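Long-range contacts in mandalate racemase/muconate lactonizing enzyme (Unidentified, PDB 4E4U), which probably acts as an isomerase of the enolase superfamily, as a putative mandelate racemase or muconate lactonizing enzyme: residues A[221-225]-A[250-254]; A[165-171]-A[205-211]. All coordinates share one frame; numbering follows the deposited sequence.

Interaction 1: residues A[221-225]-A[250-254]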
ATOM      1  N   ALA A 221      -6.305 -22.518 -13.446  1.00 10.50           N
ATOM      2  CA  ALA A 221      -4.940 -22.669 -12.950  1.00 11.01           C
ATOM      3  C   ALA A 221      -4.842 -23.729 -11.851  1.00 11.30           C
ATOM      4  O   ALA A 221      -3.909 -24.533 -11.846  1.00 12.00           O
ATOM      5  CB  ALA A 221      -4.392 -21.335 -12.459  1.00 11.84           C
ATOM      6  N   LYS A 222      -5.806 -23.753 -10.932  1.00 11.76           N
ATOM      7  CA  LYS A 222      -5.750 -24.732  -9.843  1.00 12.91           C
ATOM      8  C   LYS A 222      -5.768 -26.159 -10.379  1.00 13.38           C
ATOM      9  O   LYS A 222      -5.109 -27.028  -9.821  1.00 15.05           O
ATOM     10  CB  LYS A 222      -6.867 -24.516  -8.817  1.00 15.27           C
ATOM     11  CG  LYS A 222      -6.860 -23.156  -8.114  1.00 17.41           C
ATOM     12  CD  LYS A 222      -5.475 -22.522  -7.950  1.00 20.38           C
ATOM     13  CE  LYS A 222      -4.744 -23.012  -6.719  1.00 22.26           C
ATOM     14  NZ  LYS A 222      -3.478 -22.236  -6.516  1.00 21.99           N
ATOM     15  N   ARG A 223      -6.498 -26.384 -11.468  1.00 12.89           N
ATOM     16  CA  ARG A 223      -6.552 -27.693 -12.112  1.00 13.95           C
ATOM     17  C   ARG A 223      -5.273 -28.059 -12.844  1.00 13.68           C
ATOM     18  O   ARG A 223      -4.921 -29.239 -12.942  1.00 15.04           O
ATOM     19  CB  ARG A 223      -7.705 -27.737 -13.101  1.00 14.33           C
ATOM     20  CG  ARG A 223      -9.070 -27.790 -12.456  1.00 15.09           C
ATOM     21  CD  ARG A 223     -10.113 -27.490 -13.497  1.00 15.57           C
ATOM     22  NE  ARG A 223     -11.493 -27.634 -13.048  1.00 14.91           N
ATOM     23  CZ  ARG A 223     -12.295 -28.635 -13.396  1.00 14.01           C
ATOM     24  NH1 ARG A 223     -11.849 -29.621 -14.168  1.00 15.24           N
ATOM     25  NH2 ARG A 223     -13.549 -28.642 -12.979  1.00 15.02           N
ATOM     26  N   LEU A 224      -4.584 -27.051 -13.367  1.00 12.06           N
ATOM     27  CA  LEU A 224      -3.408 -27.292 -14.193  1.00 12.69           C
ATOM     28  C   LEU A 224      -2.130 -27.450 -13.385  1.00 12.23           C
ATOM     29  O   LEU A 224      -1.138 -27.982 -13.893  1.00 12.70           O
ATOM     30  CB  LEU A 224      -3.230 -26.170 -15.218  1.00 13.83           C
ATOM     31  CG  LEU A 224      -4.391 -25.976 -16.195  1.00 15.34           C
ATOM     32  CD1 LEU A 224      -4.005 -24.944 -17.240  1.00 17.46           C
ATOM     33  CD2 LEU A 224      -4.808 -27.297 -16.848  1.00 16.79           C
ATOM     34  N   GLU A 225      -2.141 -26.989 -12.136  1.00 11.95           N
ATOM     35  CA  GLU A 225      -0.915 -26.985 -11.336  1.00 12.89           C
ATOM     36  C   GLU A 225      -0.267 -28.363 -11.203  1.00 12.95           C
ATOM     37  O   GLU A 225       0.956 -28.479 -11.218  1.00 13.26           O
ATOM     38  CB  GLU A 225      -1.152 -26.352  -9.959  1.00 13.06           C
ATOM     39  CG  GLU A 225      -1.236 -24.829 -10.028  1.00 13.57           C
ATOM     40  CD  GLU A 225      -1.638 -24.159  -8.722  1.00 14.73           C
ATOM     41  OE1 GLU A 225      -1.915 -24.858  -7.729  1.00 16.07           O
ATOM     42  OE2 GLU A 225      -1.693 -22.913  -8.686  1.00 14.84           O
ATOM     43  N   HIS A 250      -2.657 -15.896  -7.544  1.00 10.66           N
ATOM     44  CA  HIS A 250      -3.410 -17.060  -7.091  1.00 11.26           C
ATOM     45  C   HIS A 250      -2.964 -18.381  -7.706  1.00 12.11           C
ATOM     46  O   HIS A 250      -3.628 -19.398  -7.522  1.00 14.37           O
ATOM     47  CB  HIS A 250      -4.908 -16.848  -7.345  1.00 12.82           C
ATOM     48  CG  HIS A 250      -5.568 -15.985  -6.319  1.00 15.10           C
ATOM     49  ND1 HIS A 250      -6.105 -16.494  -5.162  1.00 16.99           N
ATOM     50  CD2 HIS A 250      -5.758 -14.643  -6.266  1.00 16.06           C
ATOM     51  CE1 HIS A 250      -6.606 -15.510  -4.435  1.00 17.64           C
ATOM     52  NE2 HIS A 250      -6.404 -14.373  -5.088  1.00 17.43           N
ATOM     53  N   THR A 251      -1.857 -18.369  -8.435  1.00 10.93           N
ATOM     54  CA  THR A 251      -1.281 -19.605  -8.948  1.00 10.85           C
ATOM     55  C   THR A 251       0.237 -19.590  -8.911  1.00 10.13           C
ATOM     56  O   THR A 251       0.882 -18.535  -9.023  1.00 10.99           O
ATOM     57  CB  THR A 251      -1.781 -19.947 -10.377  1.00 11.18           C
ATOM     58  OG1 THR A 251      -1.249 -21.219 -10.773  1.00 11.08           O
ATOM     59  CG2 THR A 251      -1.320 -18.905 -11.389  1.00 11.22           C
ATOM     60  N   SER A 252       0.803 -20.783  -8.754  1.00 10.02           N
ATOM     61  CA  SER A 252       2.245 -20.975  -8.843  1.00 10.55           C
ATOM     62  C   SER A 252       2.727 -21.145 -10.280  1.00 10.50           C
ATOM     63  O   SER A 252       3.932 -21.154 -10.524  1.00 11.09           O
ATOM     64  CB  SER A 252       2.665 -22.186  -8.011  1.00 10.86           C
ATOM     65  OG  SER A 252       1.888 -23.321  -8.369  1.00 12.29           O
ATOM     66  N   ILE A 253       1.804 -21.309 -11.229  1.00  9.77           N
ATOM     67  CA  ILE A 253       2.212 -21.429 -12.629  1.00  9.21           C
ATOM     68  C   ILE A 253       2.636 -20.049 -13.124  1.00  9.29           C
ATOM     69  O   ILE A 253       1.895 -19.082 -12.952  1.00 10.22           O
ATOM     70  CB  ILE A 253       1.055 -21.925 -13.514  1.00 10.20           C
ATOM     71  CG1 ILE A 253       0.483 -23.241 -12.981  1.00 10.69           C
ATOM     72  CG2 ILE A 253       1.510 -22.050 -14.969  1.00 11.24           C
ATOM     73  CD1 ILE A 253      -0.830 -23.650 -13.636  1.00 11.57           C
ATOM     74  N   PRO A 254       3.827 -19.946 -13.744  1.00  9.20           N
ATOM     75  CA  PRO A 254       4.230 -18.636 -14.276  1.00  9.49           C
ATOM     76  C   PRO A 254       3.215 -18.087 -15.273  1.00  9.40           C
ATOM     77  O   PRO A 254       2.733 -18.841 -16.119  1.00  9.80           O
ATOM     78  CB  PRO A 254       5.549 -18.948 -14.991  1.00  9.69           C
ATOM     79  CG  PRO A 254       6.095 -20.117 -14.250  1.00  9.76           C
ATOM     80  CD  PRO A 254       4.874 -20.964 -13.946  1.00  9.48           C
TER
HETATM   81  O   HOH W   1       0.706 -24.786  -6.464  1.00 32.11           O
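E225 reaches across to T251 and S252 and ties the C-terminal part of helix 214-224 to the loop that leads into strand 255-257. In this parallel beta/alpha barrel the helix follows strand 203-206, and the loop comes after helix 241-249. The tight part lies on the buried side. There the methyl CD1 of I253 sits 3.8 Å from CB of L224 and also packs against the carbonyl oxygen of A221. CB of A221 meets the side chain of T251. F232 of strand 231-233 touches both A221 and I253 and continues this apolar packing inward.

The grip on OE2 of E225 lies at the junction with the polar side. The E225 chain runs extended beyond CG (chi2 173°), which lays CG beside I253 and carries the carboxylate on to T251 and S252. The hydroxyl OG1 of T251 gives its proton to the anti lone pair of OE2 at 2.7 Å. The backbone N of S252 approaches OE2 from above the carboxylate plane, and this bond is longer, 3.3 Å. OG1 of T251 also accepts from N of I253 at 3.1 Å, which closes an ST turn.

The looser side is partly exposed and bordered by neighbouring subunits, on which S252 and K222 pack. A bend in K222 (chi2 -30°, chi3 -85°) brings NZ back to the loop, although CB points away from it. NZ meets OE2 of E225 on its syn side at 2.9 Å in a salt bridge, and donates to the carbonyl oxygen of H250 at 3.0 Å. A water links OE1 of E225, by a weak bond, to OG of S252.

The contact therefore combines a charged, hydrogen-bonded edge with apolar packing against the barrel. Three donors should restrict the rotation of the carboxylate, and the nearby ammonium group probably helps to keep E225 ionised.

Interaction 2: residues A[165-171]-A[205-211]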
ATOM      1  N   PHE A 165      -0.225 -25.534 -26.676  1.00 12.12           N
ATOM      2  CA  PHE A 165      -1.558 -25.937 -27.142  1.00 13.05           C
ATOM      3  C   PHE A 165      -2.599 -25.107 -26.396  1.00 13.39           C
ATOM      4  O   PHE A 165      -2.340 -24.646 -25.281  1.00 13.63           O
ATOM      5  CB  PHE A 165      -1.798 -27.449 -26.939  1.00 13.73           C
ATOM      6  CG  PHE A 165      -1.430 -27.934 -25.568  1.00 14.05           C
ATOM      7  CD1 PHE A 165      -0.117 -28.269 -25.268  1.00 14.56           C
ATOM      8  CD2 PHE A 165      -2.393 -28.037 -24.573  1.00 14.91           C
ATOM      9  CE1 PHE A 165       0.231 -28.689 -23.988  1.00 14.97           C
ATOM     10  CE2 PHE A 165      -2.054 -28.459 -23.296  1.00 15.86           C
ATOM     11  CZ  PHE A 165      -0.740 -28.788 -23.005  1.00 16.38           C
ATOM     12  N   ASP A 166      -3.757 -24.889 -27.023  1.00 13.58           N
ATOM     13  CA  ASP A 166      -4.856 -24.161 -26.381  1.00 13.96           C
ATOM     14  C   ASP A 166      -6.171 -24.931 -26.480  1.00 14.69           C
ATOM     15  O   ASP A 166      -6.885 -24.836 -27.488  1.00 16.25           O
ATOM     16  CB  ASP A 166      -5.044 -22.765 -26.988  1.00 14.83           C
ATOM     17  CG  ASP A 166      -6.145 -21.977 -26.286  1.00 15.61           C
ATOM     18  OD1 ASP A 166      -6.722 -22.500 -25.312  1.00 16.15           O
ATOM     19  OD2 ASP A 166      -6.442 -20.839 -26.697  1.00 15.91           O
ATOM     20  N   PRO A 167      -6.507 -25.689 -25.425  1.00 14.16           N
ATOM     21  CA  PRO A 167      -7.743 -26.476 -25.407  1.00 14.02           C
ATOM     22  C   PRO A 167      -8.926 -25.735 -24.769  1.00 13.66           C
ATOM     23  O   PRO A 167      -9.949 -26.359 -24.470  1.00 14.11           O
ATOM     24  CB  PRO A 167      -7.347 -27.689 -24.558  1.00 15.98           C
ATOM     25  CG  PRO A 167      -6.377 -27.126 -23.569  1.00 16.64           C
ATOM     26  CD  PRO A 167      -5.663 -25.964 -24.248  1.00 15.61           C
ATOM     27  N   ALA A 168      -8.797 -24.421 -24.583  1.00 13.51           N
ATOM     28  CA  ALA A 168      -9.756 -23.674 -23.762  1.00 12.77           C
ATOM     29  C   ALA A 168     -10.941 -23.064 -24.518  1.00 13.11           C
ATOM     30  O   ALA A 168     -11.672 -22.244 -23.964  1.00 14.09           O
ATOM     31  CB  ALA A 168      -9.042 -22.614 -22.951  1.00 13.53           C
ATOM     32  N   GLY A 169     -11.156 -23.484 -25.763  1.00 13.63           N
ATOM     33  CA  GLY A 169     -12.344 -23.070 -26.491  1.00 13.92           C
ATOM     34  C   GLY A 169     -12.215 -21.699 -27.127  1.00 14.02           C
ATOM     35  O   GLY A 169     -11.158 -21.072 -27.065  1.00 14.07           O
ATOM     36  N   PRO A 170     -13.298 -21.212 -27.741  1.00 14.67           N
ATOM     37  CA  PRO A 170     -13.228 -19.960 -28.499  1.00 15.28           C
ATOM     38  C   PRO A 170     -12.882 -18.746 -27.646  1.00 14.03           C
ATOM     39  O   PRO A 170     -13.275 -18.632 -26.476  1.00 14.07           O
ATOM     40  CB  PRO A 170     -14.656 -19.798 -29.029  1.00 16.67           C
ATOM     41  CG  PRO A 170     -15.199 -21.196 -29.082  1.00 17.00           C
ATOM     42  CD  PRO A 170     -14.615 -21.858 -27.863  1.00 15.99           C
ATOM     43  N   TYR A 171     -12.124 -17.842 -28.253  1.00 13.43           N
ATOM     44  CA  TYR A 171     -11.952 -16.501 -27.723  1.00 13.59           C
ATOM     45  C   TYR A 171     -12.806 -15.585 -28.588  1.00 13.52           C
ATOM     46  O   TYR A 171     -12.745 -15.646 -29.815  1.00 15.00           O
ATOM     47  CB  TYR A 171     -10.480 -16.079 -27.737  1.00 14.72           C
ATOM     48  CG  TYR A 171      -9.703 -16.457 -28.981  1.00 15.94           C
ATOM     49  CD1 TYR A 171      -9.117 -17.711 -29.102  1.00 17.38           C
ATOM     50  CD2 TYR A 171      -9.507 -15.544 -30.008  1.00 17.01           C
ATOM     51  CE1 TYR A 171      -8.386 -18.053 -30.222  1.00 19.00           C
ATOM     52  CE2 TYR A 171      -8.779 -15.878 -31.131  1.00 18.36           C
ATOM     53  CZ  TYR A 171      -8.218 -17.136 -31.233  1.00 19.71           C
ATOM     54  OH  TYR A 171      -7.486 -17.486 -32.346  1.00 22.82           O
ATOM     55  N   LEU A 205       3.369 -25.669 -22.413  1.00 11.01           N
ATOM     56  CA  LEU A 205       3.043 -24.251 -22.499  1.00 11.44           C
ATOM     57  C   LEU A 205       1.546 -24.165 -22.723  1.00 11.10           C
ATOM     58  O   LEU A 205       1.043 -24.591 -23.763  1.00 12.64           O
ATOM     59  CB  LEU A 205       3.799 -23.598 -23.656  1.00 12.44           C
ATOM     60  CG  LEU A 205       5.300 -23.860 -23.666  1.00 14.10           C
ATOM     61  CD1 LEU A 205       5.936 -23.282 -24.906  1.00 14.19           C
ATOM     62  CD2 LEU A 205       5.946 -23.298 -22.426  1.00 15.60           C
ATOM     63  N   PHE A 206       0.820 -23.657 -21.734  1.00 11.17           N
ATOM     64  CA  PHE A 206      -0.625 -23.622 -21.853  1.00 11.29           C
ATOM     65  C   PHE A 206      -1.003 -22.333 -22.574  1.00 11.65           C
ATOM     66  O   PHE A 206      -0.996 -21.252 -21.981  1.00 12.11           O
ATOM     67  CB  PHE A 206      -1.309 -23.754 -20.490  1.00 12.36           C
ATOM     68  CG  PHE A 206      -2.737 -24.171 -20.591  1.00 13.07           C
ATOM     69  CD1 PHE A 206      -3.078 -25.513 -20.698  1.00 14.91           C
ATOM     70  CD2 PHE A 206      -3.739 -23.219 -20.618  1.00 13.62           C
ATOM     71  CE1 PHE A 206      -4.397 -25.893 -20.808  1.00 15.15           C
ATOM     72  CE2 PHE A 206      -5.058 -23.591 -20.728  1.00 15.40           C
ATOM     73  CZ  PHE A 206      -5.390 -24.925 -20.824  1.00 15.97           C
ATOM     74  N   GLY A 207      -1.286 -22.460 -23.867  1.00 12.31           N
ATOM     75  CA  GLY A 207      -1.297 -21.322 -24.769  1.00 13.04           C
ATOM     76  C   GLY A 207      -2.633 -20.648 -24.975  1.00 13.78           C
ATOM     77  O   GLY A 207      -3.054 -20.422 -26.116  1.00 15.04           O
ATOM     78  N   THR A 208      -3.289 -20.305 -23.873  1.00 13.32           N
ATOM     79  CA  THR A 208      -4.574 -19.618 -23.920  1.00 13.09           C
ATOM     80  C   THR A 208      -4.487 -18.259 -24.626  1.00 12.73           C
ATOM     81  O   THR A 208      -3.389 -17.711 -24.833  1.00 14.07           O
ATOM     82  CB  THR A 208      -5.183 -19.497 -22.508  1.00 13.25           C
ATOM     83  OG1 THR A 208      -4.152 -19.670 -21.523  1.00 13.45           O
ATOM     84  CG2 THR A 208      -6.207 -20.593 -22.303  1.00 14.82           C
ATOM     85  N   HIS A 209      -5.654 -17.738 -24.991  1.00 12.53           N
ATOM     86  CA  HIS A 209      -5.801 -16.546 -25.832  1.00 12.65           C
ATOM     87  C   HIS A 209      -6.708 -15.498 -25.161  1.00 11.71           C
ATOM     88  O   HIS A 209      -7.490 -14.821 -25.830  1.00 12.19           O
ATOM     89  CB  HIS A 209      -6.425 -16.926 -27.183  1.00 14.56           C
ATOM     90  CG  HIS A 209      -5.501 -17.644 -28.121  1.00 16.29           C
ATOM     91  ND1 HIS A 209      -5.286 -19.001 -28.071  1.00 17.15           N
ATOM     92  CD2 HIS A 209      -4.773 -17.185 -29.172  1.00 18.17           C
ATOM     93  CE1 HIS A 209      -4.452 -19.353 -29.033  1.00 18.05           C
ATOM     94  NE2 HIS A 209      -4.126 -18.270 -29.714  1.00 18.49           N
ATOM     95  N   GLY A 210      -6.631 -15.371 -23.842  1.00 10.97           N
ATOM     96  CA  GLY A 210      -7.445 -14.388 -23.148  1.00 10.66           C
ATOM     97  C   GLY A 210      -8.929 -14.699 -23.125  1.00 11.04           C
ATOM     98  O   GLY A 210      -9.744 -13.776 -23.090  1.00 11.95           O
ATOM     99  N   GLN A 211      -9.284 -15.981 -23.113  1.00 11.50           N
ATOM    100  CA  GLN A 211     -10.694 -16.373 -23.106  1.00 11.86           C
ATOM    101  C   GLN A 211     -11.419 -15.947 -21.837  1.00 11.60           C
ATOM    102  O   GLN A 211     -12.625 -15.726 -21.859  1.00 12.24           O
ATOM    103  CB  GLN A 211     -10.845 -17.897 -23.221  1.00 12.57           C
ATOM    104  CG  GLN A 211     -10.601 -18.493 -24.592  1.00 13.09           C
ATOM    105  CD  GLN A 211      -9.165 -18.912 -24.800  1.00 12.78           C
ATOM    106  OE1 GLN A 211      -8.248 -18.372 -24.175  1.00 12.16           O
ATOM    107  NE2 GLN A 211      -8.956 -19.869 -25.697  1.00 13.67           N
TER
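One carboxylate oxygen, OD2 of D166, is gripped by two side chains from the 205-211 segment. ND1 of H209 donates to it at 2.6 Å from the anti side, with the imidazole and carboxylate nearly coplanar. NE2 of Q211 donates to its syn lone pair at 2.9 Å, and here the amide plane stands 84° from the carboxylate. The same NE2 gives an almost straight bond to the carbonyl oxygen of G169, 2.9 Å long. Both amide hydrogens are therefore used. OE1 of Q211 accepts from N of H209, which should disfavour a flip of the amide. The other oxygen, OD1 of D166, takes N of A168 in an Asx turn. These bonds should hold the carboxylate and the imidazole in place.

The ring of Y171 makes an offset stack with that of H209, with centroids 4.6 Å apart and planes at 15°. CB of H209 also lies over the face of the Y171 ring. CG of Y171 sits between its backbone N and carbonyl carbon (chi1 42°), which turns the ring over H209. F82 of a neighbouring subunit meets both rings.

Toward the strands the contact becomes a parallel beta bridge of F165 with F206. N of G207 donates to O of F165 at 2.8 Å, while the bond from N of F165 to O of L205 is weak. CD of P167 packs on CZ of F206 at 3.6 Å. The contact joins the loops at the C-terminal ends of strands 162-165 and 203-206, the two parallel strands of a beta-alpha-beta unit. Its helix 181-198 packs over P167, A168 and F206, and strand 231-233 flanks strand 203-206.

Overall arrangement
Both contacts lie in the C-terminal barrel domain, on the same side of the chain's centre, with their centres about 15 Å apart. All of interaction 2 precedes interaction 1 in the chain. Strand 203-206 of interaction 2 is followed directly by helix 214-224 of interaction 1. The two meet where CD1 of L224 lies 3.6 Å from CD1 of F206. They are consecutive joints around the barrel. Interaction 2 lies between two loops that follow adjacent parallel strands. Interaction 1 lies between the next helix and a loop leading to a later strand, 255-257. Both also reach subunit interfaces.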